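Local coordinates for putative HMP/thiamine permease protein YkoE (Bacillus subtilis, PDB 5EDL), which binds thiamine as the substrate-binding S component of an energy-coupling factor transporter and probably carries it across the membrane, at residues 19-24 with 47-52; 51-56 with 164-169. All coordinates share one frame; numbering follows the deposited sequence.

Overall arrangement
Both contacts are made by the short helix 49-58 and the turn that leads into it, and they share S51 and V52. Interaction 1 comes first along the chain: helix 4-35 meets the beginning of helix 49-58 beside the thiamine pocket, to which Y21 and W47 belong. Interaction 2 takes up where it ends, docking the later turns of helix 49-58 on helix 140-170, more than 100 residues further on. Their centres lie about 12 Å apart, and I49 of the first touches V165 of the second. Helix 49-58 thus ties the N-terminal helix to the end of helix 140-170, with the bound vitamin at one end and the I53 side chain about 13 Å from it.

Interaction 1 (19-24 with 47-52); sequences VVYLLF and WFIVSV. With VIB (3-(4-amino-2-methyl-pyrimidin-5-ylmethyl)-5-(2-hydroxy-ethyl)-4-methyl-thiazol-3-ium), chain B.
Two hydrogen bonds hold Y21: W47 NE1 donates to its carbonyl O (3.2 Å) and V50 N to its OH (3.1 Å, 156° at the hydrogen). Y21 O lies almost in the indole plane, a geometry that helps to hold the indole's rotation. Y21 OH also bonds E68 of helix 63-77, so two helices grip it. With CG of Y21 anti to its carbonyl carbon (chi1 -75°), the phenol runs along the turn before helix 49-58, taking W47 CA over one face as a CH-pi contact 4.0 Å from the centroid. The indole turns its edge to the face of the phenol, planes at 78°. V50 CG2 approaches Y21 CZ obliquely, I49 CG2 sits at the ring edge, and F24 CB packs on W47 CZ2. Against one indole face lies thiamine, its bridging C7A over the ring centre and its pyrimidine C6A 3.4 Å from W47 CD1. Replacing W47 by alanine is likely to leave Y21 O with T25 OG1 but without the indole donor, and to take away the flat face on which the vitamin lies. An edge-to-face aromatic pair and a polar network here form part of the thiamine pocket of an S component.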
ATOM      1  N   VAL A  19      10.423   7.624  -0.279  1.00 28.29           N
ATOM      2  CA  VAL A  19      10.700   8.838  -1.026  1.00 30.06           C
ATOM      3  C   VAL A  19       9.447   9.333  -1.752  1.00 29.50           C
ATOM      4  O   VAL A  19       9.131  10.519  -1.712  1.00 29.53           O
ATOM      5  CB  VAL A  19      11.840   8.627  -2.040  1.00 32.71           C
ATOM      6  CG1 VAL A  19      12.018   9.870  -2.905  1.00 34.94           C
ATOM      7  CG2 VAL A  19      13.144   8.289  -1.317  1.00 34.23           C
ATOM      8  N   VAL A  20       8.720   8.416  -2.383  1.00 28.22           N
ATOM      9  CA  VAL A  20       7.462   8.768  -3.041  1.00 31.16           C
ATOM     10  C   VAL A  20       6.432   9.300  -2.044  1.00 29.85           C
ATOM     11  O   VAL A  20       5.786  10.325  -2.290  1.00 30.24           O
ATOM     12  CB  VAL A  20       6.843   7.560  -3.777  1.00 34.01           C
ATOM     13  CG1 VAL A  20       5.514   7.966  -4.448  1.00 30.55           C
ATOM     14  CG2 VAL A  20       7.816   6.981  -4.777  1.00 29.57           C
ATOM     15  N   TYR A  21       6.268   8.583  -0.934  1.00 24.53           N
ATOM     16  CA  TYR A  21       5.375   8.995   0.148  1.00 23.42           C
ATOM     17  C   TYR A  21       5.658  10.443   0.585  1.00 24.68           C
ATOM     18  O   TYR A  21       4.743  11.231   0.790  1.00 24.02           O
ATOM     19  CB  TYR A  21       5.520   8.075   1.369  1.00 22.62           C
ATOM     20  CG  TYR A  21       4.889   6.699   1.246  1.00 21.77           C
ATOM     21  CD1 TYR A  21       4.421   6.221   0.027  1.00 22.42           C
ATOM     22  CD2 TYR A  21       4.751   5.891   2.363  1.00 21.98           C
ATOM     23  CE1 TYR A  21       3.832   4.971  -0.071  1.00 24.35           C
ATOM     24  CE2 TYR A  21       4.166   4.650   2.280  1.00 20.81           C
ATOM     25  CZ  TYR A  21       3.708   4.199   1.067  1.00 20.93           C
ATOM     26  OH  TYR A  21       3.132   2.972   1.007  1.00 22.08           O
ATOM     27  N   LEU A  22       6.932  10.771   0.748  1.00 25.56           N
ATOM     28  CA  LEU A  22       7.311  12.091   1.247  1.00 28.00           C
ATOM     29  C   LEU A  22       6.915  13.195   0.262  1.00 29.99           C
ATOM     30  O   LEU A  22       6.443  14.261   0.661  1.00 27.96           O
ATOM     31  CB  LEU A  22       8.816  12.147   1.524  1.00 28.72           C
ATOM     32  CG  LEU A  22       9.358  13.473   2.073  1.00 30.74           C
ATOM     33  CD1 LEU A  22       8.643  13.867   3.364  1.00 30.71           C
ATOM     34  CD2 LEU A  22      10.863  13.381   2.298  1.00 34.20           C
ATOM     35  N   LEU A  23       7.133  12.929  -1.021  1.00 28.38           N
ATOM     36  CA  LEU A  23       6.758  13.853  -2.084  1.00 34.99           C
ATOM     37  C   LEU A  23       5.251  14.119  -2.060  1.00 31.17           C
ATOM     38  O   LEU A  23       4.810  15.270  -2.095  1.00 28.89           O
ATOM     39  CB  LEU A  23       7.182  13.298  -3.449  1.00 31.00           C
ATOM     40  CG  LEU A  23       6.526  13.906  -4.692  1.00 38.43           C
ATOM     41  CD1 LEU A  23       6.775  15.401  -4.770  1.00 44.40           C
ATOM     42  CD2 LEU A  23       7.036  13.217  -5.963  1.00 35.90           C
ATOM     43  N   PHE A  24       4.467  13.049  -1.971  1.00 29.21           N
ATOM     44  CA  PHE A  24       3.011  13.181  -1.932  1.00 25.89           C
ATOM     45  C   PHE A  24       2.520  13.829  -0.652  1.00 26.75           C
ATOM     46  O   PHE A  24       1.505  14.522  -0.656  1.00 25.39           O
ATOM     47  CB  PHE A  24       2.345  11.820  -2.125  1.00 24.98           C
ATOM     48  CG  PHE A  24       2.180  11.447  -3.564  1.00 27.61           C
ATOM     49  CD1 PHE A  24       1.017  11.764  -4.243  1.00 31.36           C
ATOM     50  CD2 PHE A  24       3.195  10.814  -4.249  1.00 29.04           C
ATOM     51  CE1 PHE A  24       0.867  11.443  -5.570  1.00 31.19           C
ATOM     52  CE2 PHE A  24       3.043  10.484  -5.576  1.00 34.84           C
ATOM     53  CZ  PHE A  24       1.875  10.813  -6.238  1.00 33.28           C
ATOM     54  N   TRP A  47      -0.359   6.349  -0.339  1.00 22.46           N
ATOM     55  CA  TRP A  47       0.355   6.099   0.920  1.00 22.96           C
ATOM     56  C   TRP A  47       0.184   4.672   1.441  1.00 22.38           C
ATOM     57  O   TRP A  47       0.787   4.320   2.464  1.00 24.26           O
ATOM     58  CB  TRP A  47      -0.074   7.105   2.010  1.00 23.85           C
ATOM     59  CG  TRP A  47       0.423   8.501   1.725  1.00 24.99           C
ATOM     60  CD1 TRP A  47       1.723   8.906   1.585  1.00 26.15           C
ATOM     61  CD2 TRP A  47      -0.381   9.674   1.561  1.00 25.38           C
ATOM     62  NE1 TRP A  47       1.775  10.262   1.331  1.00 27.41           N
ATOM     63  CE2 TRP A  47       0.493  10.751   1.305  1.00 26.88           C
ATOM     64  CE3 TRP A  47      -1.763   9.915   1.604  1.00 24.79           C
ATOM     65  CZ2 TRP A  47       0.031  12.053   1.097  1.00 27.80           C
ATOM     66  CZ3 TRP A  47      -2.218  11.202   1.386  1.00 25.50           C
ATOM     67  CH2 TRP A  47      -1.324  12.254   1.131  1.00 26.99           C
ATOM     68  N   PHE A  48      -0.636   3.870   0.759  1.00 21.57           N
ATOM     69  CA  PHE A  48      -0.797   2.448   1.122  1.00 21.33           C
ATOM     70  C   PHE A  48      -0.114   1.476   0.147  1.00 21.50           C
ATOM     71  O   PHE A  48      -0.103   0.262   0.383  1.00 20.88           O
ATOM     72  CB  PHE A  48      -2.270   2.021   1.177  1.00 21.24           C
ATOM     73  CG  PHE A  48      -3.198   3.007   1.817  1.00 21.97           C
ATOM     74  CD1 PHE A  48      -2.794   3.808   2.872  1.00 22.25           C
ATOM     75  CD2 PHE A  48      -4.502   3.113   1.356  1.00 21.49           C
ATOM     76  CE1 PHE A  48      -3.681   4.710   3.454  1.00 22.71           C
ATOM     77  CE2 PHE A  48      -5.396   4.005   1.925  1.00 21.85           C
ATOM     78  CZ  PHE A  48      -4.986   4.812   2.981  1.00 22.41           C
ATOM     79  N   ILE A  49       0.408   1.989  -0.958  1.00 20.85           N
ATOM     80  CA  ILE A  49       0.799   1.113  -2.063  1.00 22.15           C
ATOM     81  C   ILE A  49       1.880   0.095  -1.663  1.00 21.10           C
ATOM     82  O   ILE A  49       1.871  -1.026  -2.142  1.00 26.41           O
ATOM     83  CB  ILE A  49       1.286   1.931  -3.295  1.00 21.02           C
ATOM     84  CG1 ILE A  49       1.369   1.014  -4.524  1.00 23.30           C
ATOM     85  CG2 ILE A  49       2.622   2.606  -3.009  1.00 21.60           C
ATOM     86  CD1 ILE A  49       1.514   1.759  -5.832  1.00 22.97           C
ATOM     87  N   VAL A  50       2.771   0.479  -0.748  1.00 23.47           N
ATOM     88  CA  VAL A  50       3.833  -0.410  -0.288  1.00 23.33           C
ATOM     89  C   VAL A  50       3.256  -1.707   0.288  1.00 21.01           C
ATOM     90  O   VAL A  50       3.786  -2.781   0.040  1.00 21.09           O
ATOM     91  CB  VAL A  50       4.729   0.291   0.767  1.00 32.46           C
ATOM     92  CG1 VAL A  50       5.554  -0.712   1.545  1.00 33.28           C
ATOM     93  CG2 VAL A  50       5.621   1.306   0.093  1.00 35.66           C
ATOM     94  N   SER A  51       2.155  -1.605   1.024  1.00 21.18           N
ATOM     95  CA  SER A  51       1.553  -2.782   1.634  1.00 24.63           C
ATOM     96  C   SER A  51       1.111  -3.778   0.576  1.00 22.21           C
ATOM     97  O   SER A  51       1.323  -4.969   0.717  1.00 21.66           O
ATOM     98  CB  SER A  51       0.361  -2.400   2.511  1.00 22.06           C
ATOM     99  OG  SER A  51       0.800  -1.823   3.722  1.00 22.80           O
ATOM    100  N   VAL A  52       0.498  -3.271  -0.481  1.00 22.18           N
ATOM    101  CA  VAL A  52      -0.027  -4.131  -1.522  1.00 22.45           C
ATOM    102  C   VAL A  52       1.130  -4.772  -2.302  1.00 21.03           C
ATOM    103  O   VAL A  52       1.098  -5.958  -2.579  1.00 21.48           O
ATOM    104  CB  VAL A  52      -0.968  -3.350  -2.467  1.00 25.63           C
ATOM    105  CG1 VAL A  52      -1.246  -4.147  -3.747  1.00 21.73           C
ATOM    106  CG2 VAL A  52      -2.274  -3.020  -1.744  1.00 24.10           C
TER
HETATM  107  CM2 VIB B 201       3.044   6.629   5.434  1.00 21.79           C
HETATM  108  N4A VIB B 201      -1.389   8.697   5.304  1.00 17.01           N
HETATM  109  CM4 VIB B 201      -2.599  13.271   4.317  1.00 19.99           C
HETATM  110  O1  VIB B 201      -5.310  12.222   6.863  1.00 32.11           O
HETATM  111  C7  VIB B 201      -4.800  13.044   7.894  1.00 25.25           C
HETATM  112  C6  VIB B 201      -3.746  13.945   7.298  1.00 27.23           C
HETATM  113  C2  VIB B 201      -0.555  11.603   7.181  1.00 27.58           C
HETATM  114  S1  VIB B 201      -1.642  12.349   8.027  1.00 29.14           S
HETATM  115  C5  VIB B 201      -2.537  13.079   6.993  1.00 28.09           C
HETATM  116  C4  VIB B 201      -2.057  12.782   5.665  1.00 22.07           C
HETATM  117  N3  VIB B 201      -0.798  11.854   5.789  1.00 21.60           N
HETATM  118  C7A VIB B 201      -0.062  11.410   4.609  1.00 19.46           C
HETATM  119  C4A VIB B 201       0.047   8.817   5.181  1.00 21.35           C
HETATM  120  N3A VIB B 201       0.836   7.754   5.351  1.00 22.46           N
HETATM  121  C2A VIB B 201       2.185   7.889   5.230  1.00 23.11           C
HETATM  122  N1A VIB B 201       2.731   9.107   4.917  1.00 20.99           N
HETATM  123  C6A VIB B 201       1.943  10.199   4.738  1.00 18.53           C
HETATM  124  C5A VIB B 201       0.587  10.038   4.869  1.00 21.70           C

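Interaction 2 (51-56 with 164-169); sequences SVIAAY and AVSDSL
Y56 and D167 make the polar link between the two helices: Y56 OH donates to D167 OD1 at 2.6 Å, and D167 OD1 accepts on its syn lone pair. The two side chains cross at about a right angle, with the phenol and carboxylate planes 58° apart, and OD1 lies near the ring plane, at its edge. CG of Y56 stands anti to the backbone N (chi1 179°), which carries the ring across the gap toward helix 140-170. Further along the same edge, S166 CB comes 3.3 Å from Y56 CD2. One turn earlier, I53 meets the hydroxyl of S166: S166 OG lies 3.5 Å from I53 CA and 3.7 Å from I53 CG2, a close approach without a hydrogen bond. That hydroxyl is satisfied within its own helix by the carbonyl of G162. The end of the longer branch of I53, CD1, meets V165 CG1 at 4.1 Å.

This is helix-helix packing in the helical bundle of this membrane protein, just past the predicted membrane span of helix 140-170, the segment axes 9.4 Å apart at closest approach and crossing at -44°. The backbones come nearest at I53 and S166, where the small serine lets the CA atoms approach to 5.9 Å.

Behind the first shell, K163 forms a salt bridge with D167 OD2, so each carboxylate oxygen has a partner of its own, and the lysine would be expected to favour the charged form of the acid. L180 of helix 179-192 touches Y56, S166 and D167, while I13 and F17 of helix 4-35 pack on I53.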
ATOM      1  N   SER A  51       2.155  -1.605   1.024  1.00 21.18           N
ATOM      2  CA  SER A  51       1.553  -2.782   1.634  1.00 24.63           C
ATOM      3  C   SER A  51       1.111  -3.778   0.576  1.00 22.21           C
ATOM      4  O   SER A  51       1.323  -4.969   0.717  1.00 21.66           O
ATOM      5  CB  SER A  51       0.361  -2.400   2.511  1.00 22.06           C
ATOM      6  OG  SER A  51       0.800  -1.823   3.722  1.00 22.80           O
ATOM      7  N   VAL A  52       0.498  -3.271  -0.481  1.00 22.18           N
ATOM      8  CA  VAL A  52      -0.027  -4.131  -1.522  1.00 22.45           C
ATOM      9  C   VAL A  52       1.130  -4.772  -2.302  1.00 21.03           C
ATOM     10  O   VAL A  52       1.098  -5.958  -2.579  1.00 21.48           O
ATOM     11  CB  VAL A  52      -0.968  -3.350  -2.467  1.00 25.63           C
ATOM     12  CG1 VAL A  52      -1.246  -4.147  -3.747  1.00 21.73           C
ATOM     13  CG2 VAL A  52      -2.274  -3.020  -1.744  1.00 24.10           C
ATOM     14  N   ILE A  53       2.147  -3.975  -2.618  1.00 22.57           N
ATOM     15  CA  ILE A  53       3.311  -4.433  -3.373  1.00 23.11           C
ATOM     16  C   ILE A  53       4.021  -5.567  -2.631  1.00 20.76           C
ATOM     17  O   ILE A  53       4.208  -6.649  -3.178  1.00 21.02           O
ATOM     18  CB  ILE A  53       4.301  -3.259  -3.645  1.00 21.79           C
ATOM     19  CG1 ILE A  53       3.646  -2.231  -4.592  1.00 20.87           C
ATOM     20  CG2 ILE A  53       5.656  -3.789  -4.179  1.00 24.31           C
ATOM     21  CD1 ILE A  53       4.455  -0.955  -4.832  1.00 22.56           C
ATOM     22  N   ALA A  54       4.368  -5.331  -1.371  1.00 20.80           N
ATOM     23  CA  ALA A  54       5.092  -6.331  -0.592  1.00 26.17           C
ATOM     24  C   ALA A  54       4.294  -7.623  -0.449  1.00 24.08           C
ATOM     25  O   ALA A  54       4.860  -8.696  -0.580  1.00 21.92           O
ATOM     26  CB  ALA A  54       5.461  -5.790   0.781  1.00 21.56           C
ATOM     27  N   ALA A  55       2.992  -7.513  -0.180  1.00 23.76           N
ATOM     28  CA  ALA A  55       2.163  -8.704   0.015  1.00 27.28           C
ATOM     29  C   ALA A  55       2.011  -9.482  -1.292  1.00 23.16           C
ATOM     30  O   ALA A  55       2.185 -10.696  -1.330  1.00 23.96           O
ATOM     31  CB  ALA A  55       0.790  -8.330   0.568  1.00 23.49           C
ATOM     32  N   TYR A  56       1.669  -8.765  -2.355  1.00 22.75           N
ATOM     33  CA  TYR A  56       1.452  -9.385  -3.658  1.00 32.40           C
ATOM     34  C   TYR A  56       2.747 -10.034  -4.188  1.00 23.23           C
ATOM     35  O   TYR A  56       2.709 -11.108  -4.789  1.00 24.17           O
ATOM     36  CB  TYR A  56       0.897  -8.333  -4.627  1.00 23.16           C
ATOM     37  CG  TYR A  56       0.614  -8.781  -6.049  1.00 24.16           C
ATOM     38  CD1 TYR A  56      -0.403  -9.681  -6.340  1.00 25.67           C
ATOM     39  CD2 TYR A  56       1.341  -8.257  -7.099  1.00 24.00           C
ATOM     40  CE1 TYR A  56      -0.660 -10.073  -7.653  1.00 30.41           C
ATOM     41  CE2 TYR A  56       1.093  -8.628  -8.403  1.00 25.28           C
ATOM     42  CZ  TYR A  56       0.102  -9.538  -8.679  1.00 26.78           C
ATOM     43  OH  TYR A  56      -0.119  -9.870  -9.982  1.00 28.40           O
ATOM     44  N   ALA A 164      -0.116  -3.344 -10.665  1.00 26.51           N
ATOM     45  CA  ALA A 164       0.536  -2.926 -11.904  1.00 28.05           C
ATOM     46  C   ALA A 164       2.044  -2.708 -11.736  1.00 27.79           C
ATOM     47  O   ALA A 164       2.840  -3.162 -12.550  1.00 28.71           O
ATOM     48  CB  ALA A 164      -0.116  -1.660 -12.442  1.00 28.32           C
ATOM     49  N   VAL A 165       2.430  -1.991 -10.689  1.00 31.28           N
ATOM     50  CA  VAL A 165       3.840  -1.789 -10.410  1.00 27.40           C
ATOM     51  C   VAL A 165       4.564  -3.132 -10.197  1.00 27.43           C
ATOM     52  O   VAL A 165       5.635  -3.374 -10.756  1.00 28.37           O
ATOM     53  CB  VAL A 165       4.031  -0.902  -9.169  1.00 30.34           C
ATOM     54  CG1 VAL A 165       5.506  -0.870  -8.760  1.00 27.37           C
ATOM     55  CG2 VAL A 165       3.475   0.512  -9.437  1.00 27.95           C
ATOM     56  N   SER A 166       3.962  -3.990  -9.379  1.00 26.58           N
ATOM     57  CA  SER A 166       4.538  -5.288  -9.030  1.00 27.98           C
ATOM     58  C   SER A 166       4.720  -6.162 -10.262  1.00 28.58           C
ATOM     59  O   SER A 166       5.785  -6.750 -10.458  1.00 28.38           O
ATOM     60  CB  SER A 166       3.653  -6.010  -8.008  1.00 25.89           C
ATOM     61  OG  SER A 166       3.535  -5.253  -6.813  1.00 25.18           O
ATOM     62  N   ASP A 167       3.676  -6.222 -11.086  1.00 27.84           N
ATOM     63  CA  ASP A 167       3.704  -6.986 -12.331  1.00 28.97           C
ATOM     64  C   ASP A 167       4.816  -6.482 -13.251  1.00 30.06           C
ATOM     65  O   ASP A 167       5.563  -7.284 -13.837  1.00 30.99           O
ATOM     66  CB  ASP A 167       2.349  -6.911 -13.055  1.00 29.31           C
ATOM     67  CG  ASP A 167       1.265  -7.748 -12.378  1.00 31.06           C
ATOM     68  OD1 ASP A 167       1.609  -8.574 -11.511  1.00 28.33           O
ATOM     69  OD2 ASP A 167       0.071  -7.587 -12.728  1.00 29.05           O
ATOM     70  N   SER A 168       4.915  -5.157 -13.374  1.00 30.12           N
ATOM     71  CA  SER A 168       5.963  -4.537 -14.183  1.00 31.37           C
ATOM     72  C   SER A 168       7.349  -4.955 -13.708  1.00 31.65           C
ATOM     73  O   SER A 168       8.207  -5.283 -14.510  1.00 32.91           O
ATOM     74  CB  SER A 168       5.847  -3.007 -14.154  1.00 31.46           C
ATOM     75  OG  SER A 168       4.653  -2.577 -14.777  1.00 38.34           O
ATOM     76  N   LEU A 169       7.559  -4.945 -12.397  1.00 30.68           N
ATOM     77  CA  LEU A 169       8.820  -5.416 -11.831  1.00 31.15           C
ATOM     78  C   LEU A 169       9.047  -6.898 -12.142  1.00 31.59           C
ATOM     79  O   LEU A 169      10.138  -7.291 -12.553  1.00 32.78           O
ATOM     80  CB  LEU A 169       8.854  -5.184 -10.320  1.00 30.22           C
ATOM     81  CG  LEU A 169       9.101  -3.734  -9.875  1.00 39.73           C
ATOM     82  CD1 LEU A 169       8.740  -3.533  -8.402  1.00 33.83           C
ATOM     83  CD2 LEU A 169      10.558  -3.335 -10.137  1.00 38.51           C
TER